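Long-range contacts in homocitrate synthase (Sulfolobus acidocaldarius, PDB 6KTQ), which catalyses the aldol-type condensation of acetyl-CoA with 2-oxoglutarate to give homocitrate, the first step of lysine biosynthesis through the alpha-aminoadipate pathway: residues G34-T39 with I249-L254; D225-N230 with V261-L266. One frame throughout, in Å; residues are numbered along the deposited sequence.

Contact 1. Residues G34-T39 with I249-L254; sequences GILDST and IIHTTL
L36 covers one face of the H251 imidazole: its methyl CD2 sits over the centre, 3.8 Å from the ring centroid, in a CH-pi contact, while CD1 leans towards the NE2 side of the ring. On this face of the sheet L36 CB rests on I249 CG2 at 3.6 Å. On the other face the hydroxyl of T252 donates to the carboxylate of D37, with OG1 2.9 Å from OD1 on the anti side and 23° out of the carboxylate plane. A chi1 of 63° puts OG1 of T252 between backbone N and carbonyl carbon, turned towards the aspartate. D37 OD2 receives T39 OG1 on its syn lone pair and T39 N from above the plane, the latter an Asx turn; both carboxylate oxygens are engaged, which should restrict its rotation. T39 OG1 accepts from L254 N at 2.9 Å. The two strands pair in parallel, with backbone bonds running from I250 N to G34 O (3.0 Å) as far as S38 N to T252 O (2.7 Å). Further out, a water bridges S38 OG and H251 ND1, which also bonds H227, D225 OD2 is hydrogen-bonded to NE2 of the histidine, S38 OG reaches E42, and L266 packs on I35, D37 and T252. Pairing of strands 31-37 and 249-252, first and last of the main barrel, closes this DRE-TIM barrel beside the 2-oxoglutarate pocket.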
loop_
_atom_site.group_PDB
_atom_site.type_symbol
_atom_site.label_atom_id
_atom_site.label_comp_id
_atom_site.label_asym_id
_atom_site.label_seq_id
_atom_site.Cartn_x
_atom_site.Cartn_y
_atom_site.Cartn_z
ATOM N N GLY A 34 4.458 -15.484 6.728
ATOM C CA GLY A 34 5.115 -16.546 7.469
ATOM C C GLY A 34 6.061 -17.284 6.556
ATOM O O GLY A 34 6.069 -17.061 5.339
ATOM N N ILE A 35 6.859 -18.149 7.146
ATOM C CA ILE A 35 7.825 -18.922 6.389
ATOM C C ILE A 35 7.308 -20.303 6.023
ATOM O O ILE A 35 6.766 -21.029 6.874
ATOM C CB ILE A 35 9.136 -19.061 7.187
ATOM C CG1 ILE A 35 9.756 -17.682 7.407
ATOM C CG2 ILE A 35 10.129 -19.992 6.470
ATOM C CD1 ILE A 35 10.129 -16.948 6.129
ATOM N N LEU A 36 7.493 -20.675 4.763
ATOM C CA LEU A 36 7.472 -22.097 4.392
ATOM C C LEU A 36 8.915 -22.457 4.099
ATOM O O LEU A 36 9.550 -21.835 3.249
ATOM C CB LEU A 36 6.620 -22.381 3.171
ATOM C CG LEU A 36 6.687 -23.794 2.536
ATOM C CD1 LEU A 36 5.373 -24.060 1.821
ATOM C CD2 LEU A 36 7.838 -24.028 1.568
ATOM N N ASP A 37 9.446 -23.429 4.818
ATOM C CA ASP A 37 10.792 -23.859 4.537
ATOM C C ASP A 37 10.766 -25.144 3.723
ATOM O O ASP A 37 10.030 -26.093 4.057
ATOM C CB ASP A 37 11.644 -24.004 5.782
ATOM C CG ASP A 37 13.142 -24.164 5.425
ATOM O OD1 ASP A 37 13.863 -23.148 5.221
ATOM O OD2 ASP A 37 13.557 -25.340 5.308
ATOM N N SER A 38 11.542 -25.130 2.638
ATOM C CA SER A 38 11.592 -26.219 1.660
ATOM C C SER A 38 12.997 -26.876 1.590
ATOM O O SER A 38 13.356 -27.488 0.593
ATOM C CB SER A 38 11.194 -25.671 0.296
ATOM O OG SER A 38 10.835 -26.716 -0.625
ATOM N N THR A 39 13.766 -26.760 2.652
ATOM C CA THR A 39 15.073 -27.433 2.754
ATOM C C THR A 39 14.912 -28.917 2.393
ATOM O O THR A 39 15.730 -29.477 1.682
ATOM C CB THR A 39 15.679 -27.259 4.158
ATOM O OG1 THR A 39 15.858 -25.862 4.428
ATOM C CG2 THR A 39 17.039 -27.925 4.279
ATOM N N ILE A 249 3.101 -16.084 2.345
ATOM C CA ILE A 249 4.079 -17.156 2.608
ATOM C C ILE A 249 5.284 -16.953 1.712
ATOM O O ILE A 249 5.138 -16.772 0.527
ATOM C CB ILE A 249 3.463 -18.543 2.359
ATOM C CG1 ILE A 249 2.396 -18.863 3.424
ATOM C CG2 ILE A 249 4.539 -19.629 2.313
ATOM C CD1 ILE A 249 2.956 -19.155 4.782
ATOM N N ILE A 250 6.465 -16.956 2.325
ATOM C CA ILE A 250 7.731 -16.884 1.647
ATOM C C ILE A 250 8.403 -18.258 1.748
ATOM O O ILE A 250 8.578 -18.809 2.841
ATOM C CB ILE A 250 8.661 -15.829 2.315
ATOM C CG1 ILE A 250 8.124 -14.397 2.067
ATOM C CG2 ILE A 250 10.054 -15.934 1.761
ATOM C CD1 ILE A 250 8.805 -13.307 2.849
ATOM N N HIS A 251 8.782 -18.802 0.606
ATOM C CA HIS A 251 9.488 -20.071 0.582
ATOM C C HIS A 251 10.965 -19.820 0.824
ATOM O O HIS A 251 11.570 -18.905 0.232
ATOM C CB HIS A 251 9.303 -20.763 -0.770
ATOM C CG HIS A 251 7.919 -21.263 -1.018
ATOM N ND1 HIS A 251 7.658 -22.343 -1.831
ATOM C CD2 HIS A 251 6.712 -20.838 -0.566
ATOM C CE1 HIS A 251 6.355 -22.552 -1.893
ATOM N NE2 HIS A 251 5.758 -21.665 -1.124
ATOM N N THR A 252 11.556 -20.645 1.670
ATOM C CA THR A 252 12.982 -20.553 1.924
ATOM C C THR A 252 13.641 -21.929 1.979
ATOM O O THR A 252 12.967 -22.959 2.083
ATOM C CB THR A 252 13.277 -19.847 3.260
ATOM O OG1 THR A 252 12.744 -20.602 4.337
ATOM C CG2 THR A 252 12.745 -18.458 3.298
ATOM N N THR A 253 14.965 -21.928 1.871
ATOM C CA THR A 253 15.774 -23.053 2.324
ATOM C C THR A 253 16.855 -22.530 3.249
ATOM O O THR A 253 17.271 -21.351 3.145
ATOM C CB THR A 253 16.473 -23.762 1.175
ATOM O OG1 THR A 253 17.255 -22.808 0.444
ATOM C CG2 THR A 253 15.472 -24.446 0.255
ATOM N N LEU A 254 17.317 -23.372 4.148
ATOM C CA LEU A 254 18.533 -23.039 4.889
ATOM C C LEU A 254 19.679 -22.923 3.893
ATOM O O LEU A 254 19.792 -23.708 2.952
ATOM C CB LEU A 254 18.867 -24.061 5.967
ATOM C CG LEU A 254 18.369 -23.743 7.371
ATOM C CD1 LEU A 254 18.913 -22.390 7.836
ATOM C CD2 LEU A 254 16.857 -23.816 7.392
HETATM O O HOH W 1 8.858 -25.106 -2.216
#

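Contact 2. Residues D225-N230 with V261-L266; sequences DIHAHN and VGIAPL. With AKG (2-oxoglutaric acid), chain D.
The H229 imidazole carries methyl CG2 of I263 over the centre of one face, 3.5 Å from the ring centroid and 9° off its normal, a CH-pi contact. The same methyl approaches the H227 ring obliquely, 3.7 Å from its NE2, so one branch of I263 touches both metal-binding imidazoles. One face of H227 is taken by 2-oxoglutarate, whose C4 lies 3.2 Å above the ring plane over its centre. The H227 ring extends into the pocket because CG stands anti to N (chi1 180°), which places NE2 on the zinc ion that H229 and E42 also bind; its ND1 is hydrogen-bonded to H251. Were H227 replaced by an alanine, the zinc ion would probably lose one of its three protein ligands, the 2-oxoglutarate chain the ring it lies on, and H251 ND1 this partner. Two backbone bonds hold the loop against the strand end: A264 N donates to A228 O at 3.1 Å, bent at 137°, and N230 N to G262 O at 2.9 Å, in the carbonyl plane. Between them H229 and I263 form a single bridge. Nearer the surface, V261 CG2 packs on the backbone of N230, 3.4 Å from its C, while N230 OD1 is hydrogen-bonded to A235 N. H227 and H229 make the His-x-His metal motif at and just past the C-terminal end of strand 223-228, where TIM-barrel active sites usually lie.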
loop_
_atom_site.group_PDB
_atom_site.type_symbol
_atom_site.label_atom_id
_atom_site.label_comp_id
_atom_site.label_asym_id
_atom_site.label_seq_id
_atom_site.Cartn_x
_atom_site.Cartn_y
_atom_site.Cartn_z
ATOM N N ASP A 225 1.863 -17.475 -2.239
ATOM C CA ASP A 225 3.263 -17.741 -1.860
ATOM C C ASP A 225 4.204 -17.169 -2.930
ATOM O O ASP A 225 3.865 -17.107 -4.119
ATOM C CB ASP A 225 3.606 -19.255 -1.809
ATOM C CG ASP A 225 2.704 -20.093 -0.929
ATOM O OD1 ASP A 225 1.606 -19.676 -0.497
ATOM O OD2 ASP A 225 3.129 -21.255 -0.660
ATOM N N ILE A 226 5.420 -16.831 -2.499
ATOM C CA ILE A 226 6.499 -16.503 -3.395
ATOM C C ILE A 226 7.602 -17.570 -3.262
ATOM O O ILE A 226 8.065 -17.903 -2.157
ATOM C CB ILE A 226 7.047 -15.099 -3.129
ATOM C CG1 ILE A 226 8.248 -14.797 -4.021
ATOM C CG2 ILE A 226 7.495 -14.919 -1.678
ATOM C CD1 ILE A 226 7.980 -14.849 -5.507
ATOM N N HIS A 227 7.993 -18.112 -4.400
ATOM C CA HIS A 227 9.042 -19.114 -4.485
ATOM C C HIS A 227 10.067 -18.549 -5.445
ATOM O O HIS A 227 9.833 -18.483 -6.642
ATOM C CB HIS A 227 8.463 -20.444 -4.985
ATOM C CG HIS A 227 9.481 -21.530 -5.105
ATOM N ND1 HIS A 227 9.724 -22.433 -4.096
ATOM C CD2 HIS A 227 10.357 -21.825 -6.095
ATOM C CE1 HIS A 227 10.689 -23.255 -4.465
ATOM N NE2 HIS A 227 11.088 -22.906 -5.671
ATOM N N ALA A 228 11.178 -18.080 -4.901
ATOM C CA ALA A 228 12.102 -17.276 -5.658
ATOM C C ALA A 228 13.505 -17.860 -5.704
ATOM O O ALA A 228 14.165 -17.945 -4.688
ATOM C CB ALA A 228 12.154 -15.885 -5.039
ATOM N N HIS A 229 13.949 -18.196 -6.910
ATOM C CA HIS A 229 15.290 -18.613 -7.188
ATOM C C HIS A 229 16.260 -17.467 -7.327
ATOM O O HIS A 229 15.882 -16.326 -7.674
ATOM C CB HIS A 229 15.320 -19.480 -8.441
ATOM C CG HIS A 229 14.905 -20.874 -8.180
ATOM N ND1 HIS A 229 15.814 -21.878 -7.928
ATOM C CD2 HIS A 229 13.676 -21.422 -8.037
ATOM C CE1 HIS A 229 15.159 -22.992 -7.676
ATOM N NE2 HIS A 229 13.863 -22.740 -7.725
ATOM N N ASN A 230 17.528 -17.783 -7.040
ATOM C CA ASN A 230 18.572 -16.763 -6.926
ATOM C C ASN A 230 19.492 -16.641 -8.123
ATOM O O ASN A 230 20.605 -16.158 -7.984
ATOM C CB ASN A 230 19.403 -17.068 -5.671
ATOM C CG ASN A 230 20.078 -15.835 -5.115
ATOM O OD1 ASN A 230 19.503 -14.738 -5.129
ATOM N ND2 ASN A 230 21.303 -16.000 -4.624
ATOM N N VAL A 261 21.345 -22.555 -8.223
ATOM C CA VAL A 261 21.878 -21.660 -7.177
ATOM C C VAL A 261 20.972 -21.496 -5.985
ATOM O O VAL A 261 21.250 -20.708 -5.073
ATOM C CB VAL A 261 22.259 -20.293 -7.767
ATOM C CG1 VAL A 261 23.392 -20.481 -8.757
ATOM C CG2 VAL A 261 21.085 -19.647 -8.421
ATOM N N GLY A 262 19.876 -22.240 -5.988
ATOM C CA GLY A 262 19.000 -22.313 -4.830
ATOM C C GLY A 262 17.966 -21.191 -4.767
ATOM O O GLY A 262 17.897 -20.362 -5.681
ATOM N N ILE A 263 17.184 -21.190 -3.683
ATOM C CA ILE A 263 16.145 -20.182 -3.435
ATOM C C ILE A 263 16.503 -19.277 -2.277
ATOM O O ILE A 263 17.612 -19.364 -1.710
ATOM C CB ILE A 263 14.733 -20.796 -3.258
ATOM C CG1 ILE A 263 14.574 -21.629 -1.974
ATOM C CG2 ILE A 263 14.374 -21.631 -4.483
ATOM C CD1 ILE A 263 13.115 -21.865 -1.602
ATOM N N ALA A 264 15.609 -18.336 -1.980
ATOM C CA ALA A 264 15.835 -17.380 -0.896
ATOM C C ALA A 264 16.298 -18.070 0.394
ATOM O O ALA A 264 15.637 -18.969 0.882
ATOM C CB ALA A 264 14.551 -16.592 -0.621
ATOM N N PRO A 265 17.426 -17.630 0.969
ATOM C CA PRO A 265 17.903 -18.334 2.155
ATOM C C PRO A 265 17.249 -17.867 3.441
ATOM O O PRO A 265 17.155 -16.658 3.701
ATOM C CB PRO A 265 19.399 -18.052 2.159
ATOM C CG PRO A 265 19.557 -16.789 1.394
ATOM C CD PRO A 265 18.475 -16.802 0.360
ATOM N N LEU A 266 16.827 -18.818 4.263
ATOM C CA LEU A 266 16.070 -18.524 5.459
ATOM C C LEU A 266 16.728 -17.486 6.362
ATOM O O LEU A 266 16.070 -16.504 6.805
ATOM C CB LEU A 266 15.756 -19.793 6.232
ATOM C CG LEU A 266 14.970 -19.595 7.517
ATOM C CD1 LEU A 266 13.658 -18.841 7.311
ATOM C CD2 LEU A 266 14.724 -20.960 8.161
HETATM C C1 AKG D . 9.797 -24.124 -9.071
HETATM O O1 AKG D . 10.760 -23.336 -9.030
HETATM O O2 AKG D . 9.030 -24.124 -10.061
HETATM C C2 AKG D . 9.588 -25.053 -7.940
HETATM O O5 AKG D . 10.553 -25.620 -7.409
HETATM C C3 AKG D . 8.178 -25.271 -7.400
HETATM C C4 AKG D . 7.953 -24.200 -6.329
HETATM C C5 AKG D . 6.680 -24.308 -5.500
HETATM O O3 AKG D . 6.204 -23.218 -5.063
HETATM O O4 AKG D . 6.141 -25.442 -5.297
#

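The centres of contacts 1 and 2 lie about 8 Å apart in one TIM barrel, where strand 249-252 stands between strands 31-37 and 223-228. Along the chain the segments alternate, 34-39, 225-230, 249-254 and 261-266, so the two contacts interlock: the first joins the start of the barrel to its last strand, and the second brings the following loop back against the C-terminal end of strand 223-228. They touch directly, with T253 O probably accepting from L266 N (2.8 Å) at the start of helix 266-277, and T252 packing on A264. Barrel closure and the zinc and 2-oxoglutarate site are thus built from adjoining strand ends.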